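Local atomic coordinates of 373aa long hypothetical citrate synthase (Sulfolobus tokodaii, PDB entry 1VGP), a protein that belongs to the citrate synthase family, has a largely helical fold, and is present here as an assembly of two chains. Residues G216-E221 / A329-A334. Numbering follows the deposited sequence.
Sequences GGANYE and AVFASA
Phe-331 reaches out from its helix to meet Ala-218 and Tyr-220, and through this one side chain the segment 329-334 makes its whole contact with the loop residues 216-221. The example illustrates how a single aromatic ring can join an irregular loop to a helix by packing alone. The apolar part centres on Ala-218, whose methyl CB lies 3.6 Å from CD2 of Phe-331 and 3.7 Å from CE2, so that it sits beside one bond of the ring rather than against its whole outline. The backbone joins in close by, with N of Ala-218 3.6 Å from CE2 of Phe-331. Gly-217 stands a little further off, its carbonyl carbon C 4.4 Å from the same CE2. The loop runs through positive phi at Gly-217, Ala-218 and Tyr-220, which marks it as irregular.

The two aromatic side chains also touch. The hydroxyl oxygen OH of Tyr-220 lies 3.3 Å from CD2 of Phe-331, and 3.9 Å from CB of Phe-331, near the root of that side chain. The two side chains cross at about a right angle, and CD2 lies at the edge of the tyrosine ring, near its plane. On the helix side, the CB bond of Phe-331 already heads for the loop, and CG, anti to the backbone N (chi1 -168°), continues outward, bringing the CD2/CE2 side of the ring to Ala-218 and Tyr-220.

Both aromatic rings continue into the surrounding fold: Phe-331 packs edge-to-face with His-177, and Tyr-220 does the same with Phe-327 while also touching Ser-313 and Ser-314 of helix 309-319. Close to the centre of the chain, the loop between helices 199-210 and 221-228 thus packs against helix 327-346, whose other sides meet helices 91-105 and 164-175.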
loop_
_atom_site.group_PDB
_atom_site.type_symbol
_atom_site.label_atom_id
_atom_site.label_comp_id
_atom_site.label_asym_id
_atom_site.label_seq_id
_atom_site.Cartn_x
_atom_site.Cartn_y
_atom_site.Cartn_z
ATOM N N GLY A 216 -1.154 13.740 8.721
ATOM C CA GLY A 216 -0.948 15.178 8.764
ATOM C C GLY A 216 -1.245 15.823 7.421
ATOM O O GLY A 216 -1.052 15.207 6.378
ATOM N N GLY A 217 -1.723 17.066 7.450
ATOM C CA GLY A 217 -2.140 17.721 6.222
ATOM C C GLY A 217 -3.280 17.031 5.499
ATOM O O GLY A 217 -3.798 16.008 5.955
ATOM N N ALA A 218 -3.662 17.596 4.356
ATOM C CA ALA A 218 -4.858 17.166 3.626
ATOM C C ALA A 218 -6.067 17.211 4.531
ATOM O O ALA A 218 -6.771 16.211 4.685
ATOM C CB ALA A 218 -4.670 15.754 3.060
ATOM N N ASN A 219 -6.310 18.367 5.138
ATOM C CA ASN A 219 -7.346 18.461 6.152
ATOM C C ASN A 219 -8.608 19.060 5.586
ATOM O O ASN A 219 -9.628 18.374 5.468
ATOM C CB ASN A 219 -6.827 19.276 7.334
ATOM C CG ASN A 219 -5.910 18.467 8.225
ATOM O OD1 ASN A 219 -6.270 17.386 8.685
ATOM N ND2 ASN A 219 -4.704 18.988 8.466
ATOM N N TYR A 220 -8.545 20.339 5.223
ATOM C CA TYR A 220 -9.645 20.980 4.487
ATOM C C TYR A 220 -10.906 21.106 5.334
ATOM O O TYR A 220 -11.991 21.362 4.817
ATOM C CB TYR A 220 -9.929 20.180 3.213
ATOM C CG TYR A 220 -8.672 19.893 2.438
ATOM C CD1 TYR A 220 -8.288 18.585 2.155
ATOM C CD2 TYR A 220 -7.835 20.931 2.029
ATOM C CE1 TYR A 220 -7.095 18.316 1.486
ATOM C CE2 TYR A 220 -6.647 20.678 1.365
ATOM C CZ TYR A 220 -6.278 19.372 1.096
ATOM O OH TYR A 220 -5.094 19.119 0.452
ATOM N N GLU A 221 -10.743 20.936 6.644
ATOM C CA GLU A 221 -11.808 21.225 7.591
ATOM C C GLU A 221 -11.910 22.737 7.754
ATOM O O GLU A 221 -12.899 23.253 8.278
ATOM C CB GLU A 221 -11.500 20.557 8.935
ATOM C CG GLU A 221 -12.029 19.135 9.050
ATOM C CD GLU A 221 -13.476 19.087 9.526
ATOM O OE1 GLU A 221 -14.170 18.081 9.247
ATOM O OE2 GLU A 221 -13.916 20.059 10.180
ATOM N N ALA A 329 -7.288 14.215 -3.362
ATOM C CA ALA A 329 -6.867 13.631 -4.636
ATOM C C ALA A 329 -6.053 14.597 -5.513
ATOM O O ALA A 329 -5.143 14.165 -6.222
ATOM C CB ALA A 329 -8.089 13.130 -5.392
ATOM N N VAL A 330 -6.389 15.891 -5.473
ATOM C CA VAL A 330 -5.562 16.926 -6.108
ATOM C C VAL A 330 -4.209 17.063 -5.392
ATOM O O VAL A 330 -3.172 17.245 -6.034
ATOM C CB VAL A 330 -6.279 18.312 -6.117
ATOM C CG1 VAL A 330 -5.479 19.323 -6.941
ATOM C CG2 VAL A 330 -7.687 18.171 -6.688
ATOM N N PHE A 331 -4.235 16.973 -4.064
ATOM C CA PHE A 331 -3.028 16.811 -3.265
ATOM C C PHE A 331 -2.186 15.671 -3.855
ATOM O O PHE A 331 -0.992 15.835 -4.145
ATOM C CB PHE A 331 -3.438 16.491 -1.823
ATOM C CG PHE A 331 -2.319 16.578 -0.811
ATOM C CD1 PHE A 331 -1.024 16.178 -1.119
ATOM C CD2 PHE A 331 -2.583 17.033 0.477
ATOM C CE1 PHE A 331 -0.008 16.231 -0.164
ATOM C CE2 PHE A 331 -1.576 17.089 1.432
ATOM C CZ PHE A 331 -0.287 16.685 1.107
ATOM N N ALA A 332 -2.821 14.517 -4.038
ATOM C CA ALA A 332 -2.123 13.313 -4.489
ATOM C C ALA A 332 -1.455 13.527 -5.847
ATOM O O ALA A 332 -0.345 13.025 -6.093
ATOM C CB ALA A 332 -3.099 12.154 -4.561
ATOM N N SER A 333 -2.137 14.265 -6.722
ATOM C CA SER A 333 -1.595 14.599 -8.035
ATOM C C SER A 333 -0.222 15.217 -7.891
ATOM O O SER A 333 0.699 14.897 -8.640
ATOM C CB SER A 333 -2.501 15.594 -8.760
ATOM O OG SER A 333 -3.796 15.574 -8.211
ATOM N N ALA A 334 -0.098 16.125 -6.932
ATOM C CA ALA A 334 1.170 16.793 -6.693
ATOM C C ALA A 334 2.143 15.821 -6.033
ATOM O O ALA A 334 3.272 15.649 -6.491
ATOM C CB ALA A 334 0.952 18.002 -5.805
#